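Local coordinates for tailspike protein (Siphovirus 9NA, PDB 3RIQ) that probably recognises Salmonella lipopolysaccharide through its receptor-binding domain and cleaves the O-antigen chain as an endorhamnosidase, at residues V15-Y20 with L34-D39; T28-S33 with K53-E58; E512-I517 with L530-D535. One frame throughout, in Å; residues are numbered along the deposited sequence.

Contact 1 (V15-Y20 with L34-D39); sequences VKLSDY and LLIDID
Val15 and Leu34 meet through their methyl branches, CG2 of Val15 lying 3.8 Å from CD1 of Leu34, at the apolar centre of a parallel strand pair at the N-terminal end of the right-handed beta-helix. Leu17 extends this core: its CD2 packs 4.0 Å from Ile36 CG2, a branch reached because Leu17 CG stands anti to the backbone N (chi1 -179°). Leu34 also touches Ala26 of helix 23-29, the helix that links the two strands.

Between the strands the backbone bonds alternate, Leu35 N giving to Val15 O and Leu17 N to Leu35 O. On the sheet face opposite Val15 and Leu34, Lys16 CB rests against Leu35 CD2. The Lys16 chain then runs over the Asp37 carboxylate with its methylenes and bends away, so that NZ forms a salt bridge with Asp19 OD2 and also bonds to the carbonyl of Asp8 of the second subunit.

Past the strand end the chain turns into a short 3-10 segment, and Asp37 holds that turn with both carboxylate oxygens. Ile38, in one of its two conformers, packs beside Ser18. Asp37 OD1 accepts Ser18 N at 2.9 Å through its syn lone pair, while the hydroxyl Ser18 OG donates to Asp37 OD2 at 2.7 Å, 16° out of the carboxylate plane.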
# COMPACT_ATOMS: atom_id res chain seq x y z
N VAL A 15 38.88 20.22 14.17
CA VAL A 15 39.07 21.66 14.26
C VAL A 15 37.71 22.31 14.38
O VAL A 15 36.70 21.73 13.94
CB VAL A 15 39.80 22.24 13.02
CG1 VAL A 15 41.24 21.67 12.92
CG2 VAL A 15 38.98 22.03 11.76
N LYS A 16 37.66 23.51 14.94
CA LYS A 16 36.37 24.18 15.12
C LYS A 16 36.39 25.56 14.51
O LYS A 16 37.40 26.29 14.61
CB LYS A 16 35.94 24.23 16.60
CG LYS A 16 36.90 25.05 17.44
CD LYS A 16 36.63 24.92 18.94
CE LYS A 16 37.50 23.87 19.55
NZ LYS A 16 38.95 24.22 19.60
N LEU A 17 35.27 25.94 13.91
CA LEU A 17 35.19 27.20 13.18
C LEU A 17 35.56 28.41 14.03
O LEU A 17 36.15 29.36 13.50
CB LEU A 17 33.79 27.37 12.57
CG LEU A 17 33.57 28.65 11.74
CD1 LEU A 17 34.54 28.74 10.55
CD2 LEU A 17 32.12 28.63 11.23
N SER A 18 35.20 28.39 15.32
CA SER A 18 35.45 29.56 16.18
C SER A 18 36.94 29.86 16.38
O SER A 18 37.27 30.95 16.86
CB SER A 18 34.74 29.41 17.53
OG SER A 18 35.32 28.35 18.25
N ASP A 19 37.82 28.94 15.97
CA ASP A 19 39.27 29.18 16.04
C ASP A 19 39.81 29.97 14.82
O ASP A 19 41.00 30.28 14.76
CB ASP A 19 40.00 27.84 16.17
CG ASP A 19 39.93 27.25 17.57
OD1 ASP A 19 39.80 28.02 18.57
OD2 ASP A 19 40.07 26.00 17.68
N TYR A 20 38.95 30.24 13.84
CA TYR A 20 39.36 30.86 12.55
C TYR A 20 38.47 32.04 12.17
O TYR A 20 37.36 32.20 12.70
CB TYR A 20 39.37 29.82 11.40
CG TYR A 20 40.10 28.57 11.84
CD1 TYR A 20 41.49 28.48 11.74
CD2 TYR A 20 39.40 27.52 12.44
CE1 TYR A 20 42.16 27.37 12.20
CE2 TYR A 20 40.07 26.40 12.91
CZ TYR A 20 41.45 26.34 12.81
OH TYR A 20 42.11 25.22 13.32
N LEU A 34 35.42 18.55 11.39
CA LEU A 34 35.31 20.00 11.30
C LEU A 34 34.02 20.36 12.03
O LEU A 34 32.94 19.95 11.58
CB LEU A 34 35.31 20.46 9.82
CG LEU A 34 34.82 21.90 9.55
CD1 LEU A 34 35.57 22.95 10.36
CD2 LEU A 34 34.91 22.14 8.05
N LEU A 35 34.13 21.05 13.15
CA LEU A 35 32.96 21.42 13.96
C LEU A 35 32.52 22.84 13.65
O LEU A 35 33.32 23.77 13.76
CB LEU A 35 33.30 21.26 15.46
CG LEU A 35 32.22 21.75 16.43
CD1 LEU A 35 31.04 20.76 16.39
CD2 LEU A 35 32.80 21.87 17.85
N ILE A 36 31.26 23.01 13.26
CA ILE A 36 30.70 24.38 13.05
C ILE A 36 30.05 24.76 14.37
O ILE A 36 28.88 24.45 14.62
CB ILE A 36 29.71 24.42 11.86
CG1 ILE A 36 30.31 23.75 10.60
CG2 ILE A 36 29.26 25.85 11.60
CD1 ILE A 36 31.54 24.42 10.03
N ASP A 37 30.83 25.43 15.24
CA ASP A 37 30.37 25.71 16.61
C ASP A 37 29.81 27.12 16.81
O ASP A 37 29.34 27.43 17.89
CB ASP A 37 31.49 25.42 17.64
CG ASP A 37 32.75 26.24 17.40
OD1 ASP A 37 33.02 26.68 16.25
OD2 ASP A 37 33.51 26.42 18.40
N ILE A 38 29.88 27.97 15.79
CA ILE A 38 29.32 29.33 15.86
C ILE A 38 28.73 29.65 14.50
O ILE A 38 29.13 29.10 13.47
CB ILE A 38 30.36 30.40 16.30
CG1 ILE A 38 31.58 30.42 15.37
CG2 ILE A 38 30.76 30.22 17.79
CD1 ILE A 38 32.44 31.66 15.55
N ASP A 39 27.70 30.51 14.50
CA ASP A 39 27.05 30.89 13.24
C ASP A 39 28.10 31.54 12.31
O ASP A 39 29.01 32.25 12.77
CB ASP A 39 25.93 31.89 13.48
CG ASP A 39 24.68 31.29 14.06
OD1 ASP A 39 24.51 30.04 14.10
OD2 ASP A 39 23.85 32.09 14.51

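Contact 2 (T28-S33 with K53-E58); sequences TAAVDS and KVLTIE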
# COMPACT_ATOMS: atom_id res chain seq x y z
N THR A 28 41.06 24.26 5.63
CA THR A 28 42.49 24.02 5.42
C THR A 28 43.12 23.29 6.61
O THR A 28 43.92 22.33 6.42
CB THR A 28 43.21 25.35 5.13
OG1 THR A 28 42.74 25.84 3.87
CG2 THR A 28 44.73 25.18 5.01
N ALA A 29 42.75 23.69 7.83
CA ALA A 29 43.32 23.11 9.04
C ALA A 29 42.78 21.69 9.30
O ALA A 29 43.45 20.90 9.95
CB ALA A 29 43.00 23.99 10.23
N ALA A 30 41.58 21.39 8.80
CA ALA A 30 40.90 20.13 9.12
C ALA A 30 41.62 18.90 8.61
O ALA A 30 42.26 18.93 7.56
CB ALA A 30 39.44 20.17 8.56
N VAL A 31 41.55 17.83 9.39
CA VAL A 31 42.12 16.52 9.03
C VAL A 31 41.06 15.42 8.99
O VAL A 31 40.98 14.62 8.05
CB VAL A 31 43.24 16.12 10.04
CG1 VAL A 31 43.77 14.74 9.72
CG2 VAL A 31 44.38 17.18 9.99
N ASP A 32 40.24 15.38 10.03
CA ASP A 32 39.23 14.31 10.21
C ASP A 32 37.87 15.00 10.38
O ASP A 32 37.01 14.91 9.51
CB ASP A 32 39.63 13.52 11.45
CG ASP A 32 38.64 12.41 11.83
OD1 ASP A 32 37.56 12.29 11.20
OD2 ASP A 32 38.94 11.69 12.81
N SER A 33 37.68 15.69 11.50
CA SER A 33 36.42 16.38 11.76
C SER A 33 36.53 17.90 11.74
O SER A 33 37.59 18.46 12.02
CB SER A 33 35.85 15.87 13.07
OG SER A 33 35.62 14.48 12.95
N LYS A 53 39.71 16.12 1.08
CA LYS A 53 39.72 15.41 2.38
C LYS A 53 38.37 14.75 2.66
O LYS A 53 37.30 15.26 2.27
CB LYS A 53 40.07 16.43 3.47
CG LYS A 53 41.54 16.87 3.31
CD LYS A 53 42.07 17.76 4.41
CE LYS A 53 41.52 19.10 4.30
NZ LYS A 53 42.38 20.17 4.96
N VAL A 54 38.44 13.62 3.35
CA VAL A 54 37.26 12.84 3.75
C VAL A 54 36.84 13.34 5.14
O VAL A 54 37.36 12.86 6.18
CB VAL A 54 37.51 11.31 3.70
CG1 VAL A 54 36.21 10.57 3.97
CG2 VAL A 54 38.13 10.92 2.35
N LEU A 55 35.96 14.33 5.16
CA LEU A 55 35.65 15.03 6.41
C LEU A 55 34.32 14.66 7.01
O LEU A 55 33.38 14.31 6.30
CB LEU A 55 35.71 16.55 6.20
CG LEU A 55 37.08 17.10 5.76
CD1 LEU A 55 36.97 18.59 5.50
CD2 LEU A 55 38.21 16.80 6.80
N THR A 56 34.27 14.73 8.33
CA THR A 56 33.00 14.75 9.05
C THR A 56 32.73 16.19 9.40
O THR A 56 33.48 16.78 10.19
CB THR A 56 33.14 13.92 10.33
OG1 THR A 56 33.59 12.60 10.00
CG2 THR A 56 31.79 13.83 11.07
N ILE A 57 31.71 16.80 8.79
CA ILE A 57 31.41 18.23 9.04
C ILE A 57 30.21 18.28 10.00
O ILE A 57 29.06 18.01 9.61
CB ILE A 57 31.14 19.02 7.74
CG1 ILE A 57 32.37 18.90 6.84
CG2 ILE A 57 30.82 20.48 8.08
CD1 ILE A 57 32.27 19.57 5.50
N GLU A 58 30.51 18.53 11.28
CA GLU A 58 29.51 18.42 12.34
C GLU A 58 28.93 19.80 12.58
O GLU A 58 29.63 20.68 13.08
CB GLU A 58 30.18 17.88 13.62
CG GLU A 58 29.21 17.77 14.80
CD GLU A 58 28.47 16.47 14.82
OE1 GLU A 58 29.13 15.43 14.86
OE2 GLU A 58 27.24 16.48 14.82
O HOH W 1 39.63 12.21 7.45
O HOH W 2 34.42 11.38 12.36
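Lys53 reaches across to the C-terminal end of helix 23-29 and meets the carbonyl of Ala30, where the chain leaves the helix on its way into the next parallel strand of the beta-helix. CB and CG lead toward the helix end (chi1 -68°), and CD is the first atom to touch, 3.4 Å from Ala30 O. After a bend at chi3 (-73°) CE stays alongside that same oxygen. NZ then donates to Ala30 O at 2.9 Å, tilted 18° from the carbonyl plane, and makes a further hydrogen bond to Ala27 O. The ammonium group thus ties two carbonyls at the helix end, where its charge would probably be favoured by the helix dipole.

Beneath this polar grip the packing is apolar: Ala30 CB sits 4.0 Å from Leu55 CD2, with Val15 against the alanine and Phe50 against the leucine. The same Leu55 methyl touches the carbonyl oxygens of Val31 and Asp32. Before the strands pair, a water bridges the two backbones, donating to both Val31 O and Val54 O.

Regular pairing begins at Ser33 and Thr56, with Thr56 N donating to Asp32 O in the carbonyl plane. Side by side and pointing the same way, Asp32 and Thr56 present OD1 and OG1 to Lys60 of the third subunit, which also bonds to Val54 O; Asp32 OD2 is taken by Lys12 in a salt bridge. A second water lies 2.8 Å from Thr56 OG1 and is held weakly by Asp32 OD1.

Contact 3 (E512-I517 with L530-D535); sequences EFNSSI and LAKKPD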
# COMPACT_ATOMS: atom_id res chain seq x y z
N GLU A 512 -35.88 -17.01 -34.68
CA GLU A 512 -34.58 -17.58 -35.05
C GLU A 512 -34.57 -19.09 -35.01
O GLU A 512 -34.08 -19.75 -35.93
CB GLU A 512 -33.47 -17.02 -34.16
CG GLU A 512 -32.10 -17.61 -34.46
CD GLU A 512 -30.95 -16.86 -33.81
OE1 GLU A 512 -29.80 -17.14 -34.22
OE2 GLU A 512 -31.16 -16.02 -32.90
N PHE A 513 -35.11 -19.65 -33.92
CA PHE A 513 -34.89 -21.06 -33.65
C PHE A 513 -36.10 -21.92 -33.93
O PHE A 513 -37.26 -21.52 -33.65
CB PHE A 513 -34.41 -21.29 -32.21
CG PHE A 513 -33.06 -20.66 -31.92
CD1 PHE A 513 -32.93 -19.56 -31.07
CD2 PHE A 513 -31.92 -21.15 -32.56
CE1 PHE A 513 -31.69 -18.96 -30.84
CE2 PHE A 513 -30.66 -20.57 -32.32
CZ PHE A 513 -30.55 -19.46 -31.47
N ASN A 514 -35.83 -23.13 -34.44
CA ASN A 514 -36.89 -24.15 -34.56
C ASN A 514 -37.61 -24.34 -33.22
O ASN A 514 -37.00 -24.20 -32.14
CB ASN A 514 -36.28 -25.49 -35.01
CG ASN A 514 -35.70 -25.43 -36.40
OD1 ASN A 514 -35.91 -24.46 -37.12
ND2 ASN A 514 -34.95 -26.46 -36.78
N SER A 515 -38.91 -24.67 -33.28
CA SER A 515 -39.73 -24.92 -32.10
C SER A 515 -39.87 -23.68 -31.23
O SER A 515 -39.56 -23.68 -30.02
CB SER A 515 -39.23 -26.14 -31.34
OG SER A 515 -40.28 -26.71 -30.56
N SER A 516 -40.33 -22.61 -31.86
CA SER A 516 -40.58 -21.34 -31.15
C SER A 516 -41.77 -20.61 -31.76
O SER A 516 -42.15 -20.89 -32.89
CB SER A 516 -39.33 -20.46 -31.07
OG SER A 516 -38.94 -19.94 -32.33
N ILE A 517 -42.38 -19.70 -31.00
CA ILE A 517 -43.55 -18.91 -31.45
C ILE A 517 -43.39 -17.44 -31.15
O ILE A 517 -42.61 -17.04 -30.27
CB ILE A 517 -44.89 -19.45 -30.83
CG1 ILE A 517 -44.89 -19.27 -29.29
CG2 ILE A 517 -45.08 -20.95 -31.22
CD1 ILE A 517 -46.25 -19.55 -28.65
N LEU A 530 -47.42 -16.75 -34.91
CA LEU A 530 -46.55 -17.38 -35.90
C LEU A 530 -45.79 -18.50 -35.20
O LEU A 530 -45.14 -18.27 -34.16
CB LEU A 530 -45.57 -16.35 -36.47
CG LEU A 530 -44.61 -16.89 -37.53
CD1 LEU A 530 -45.33 -17.34 -38.82
CD2 LEU A 530 -43.57 -15.83 -37.86
N ALA A 531 -45.85 -19.71 -35.74
CA ALA A 531 -45.17 -20.86 -35.12
C ALA A 531 -44.12 -21.40 -36.04
O ALA A 531 -44.44 -21.78 -37.18
CB ALA A 531 -46.16 -21.94 -34.82
N LYS A 532 -42.88 -21.47 -35.55
CA LYS A 532 -41.79 -22.13 -36.26
C LYS A 532 -41.67 -23.54 -35.70
O LYS A 532 -41.25 -23.74 -34.57
CB LYS A 532 -40.49 -21.33 -36.09
CG LYS A 532 -39.35 -21.83 -37.01
CD LYS A 532 -38.12 -20.93 -36.97
CE LYS A 532 -37.07 -21.37 -38.01
NZ LYS A 532 -35.94 -20.38 -38.17
N LYS A 533 -42.10 -24.53 -36.48
CA LYS A 533 -42.17 -25.92 -36.03
C LYS A 533 -40.78 -26.53 -35.78
O LYS A 533 -39.77 -25.94 -36.12
CB LYS A 533 -42.96 -26.74 -37.07
CG LYS A 533 -44.45 -26.41 -37.11
CD LYS A 533 -45.18 -27.24 -38.20
CE LYS A 533 -45.22 -26.50 -39.54
NZ LYS A 533 -45.63 -27.35 -40.75
N PRO A 534 -40.74 -27.73 -35.17
CA PRO A 534 -39.45 -28.39 -34.93
C PRO A 534 -38.62 -28.65 -36.20
O PRO A 534 -37.38 -28.71 -36.12
CB PRO A 534 -39.85 -29.69 -34.23
CG PRO A 534 -41.11 -29.30 -33.46
CD PRO A 534 -41.84 -28.40 -34.45
N ASP A 535 -39.30 -28.77 -37.35
CA ASP A 535 -38.59 -29.01 -38.61
C ASP A 535 -38.22 -27.71 -39.34
O ASP A 535 -37.64 -27.77 -40.43
CB ASP A 535 -39.37 -29.98 -39.52
CG ASP A 535 -40.66 -29.39 -40.06
OD1 ASP A 535 -40.97 -28.23 -39.74
OD2 ASP A 535 -41.40 -30.10 -40.79
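Lys532 stretches across the turn at 512-515, its NZ donating to Glu512 O at 3.0 Å. The ammonium group approaches from above the carbonyl plane, 65° out of it, and so is not on a lone pair; it has a second carbonyl partner in Leu511 O. With CG anti to the backbone N (chi1 -170°) and the rest of the chain extended, the methylenes pass over the backbone, CD lying 3.5 Å from Phe513 O. Asn514 crosses this chain, bringing its amide oxygen OD1 to 3.4 Å from Lys532 CE.

Backbone bonds set the position of that lysine. Ser516 and Lys532 form an antiparallel hydrogen-bonded pair, with Lys532 N giving to Ser516 O at 2.8 Å and Ser516 N returning a bond to Lys532 O. Ser515 N also points to Lys532 O, though weakly, and weakly to Lys533 O: both serines face one lysine, a G1 beta bulge at the open end of the hairpin 516-521/527-532. Positive phi at Ser515 (64°) is as expected at the first position of such a bulge. One residue further along, Ile517 CG2 packs 3.9 Å from Ala531 CB.

The turn itself is braced by Ser516 OG, which donates to Phe513 O at 2.7 Å in the carbonyl plane. Ser515 OG bonds instead to Val501 O of the third subunit, a strand of which also pairs with Ser516 and Ile517, so the sheet runs on between chains. Resting on two neutral carbonyls, the ammonium group probably holds the turn by largely electrostatic attraction, with no carboxylate of either segment pairing with it.

In the fold
Contacts 1 and 2 are adjacent, their centres 11 Å apart at the N-terminal end of the beta-helix, and share strand 33-36, which pairs with 14-16 on one side and 56-59 on the other. Contact 3 lies about 97 to 102 Å from them, centre to centre, in the hairpin of a three-stranded antiparallel sheet at the C-terminal end. All three are partly buried, mixing core and exposed residues. Contact 1 holds its turn with a carboxylate, whereas contacts 2 and 3 each use a lysine on backbone carbonyls, at a helix end and at a turn. Contact 1 meets the second subunit; contacts 2 and 3 meet the third, through salt-bridged side chains and a continued sheet respectively.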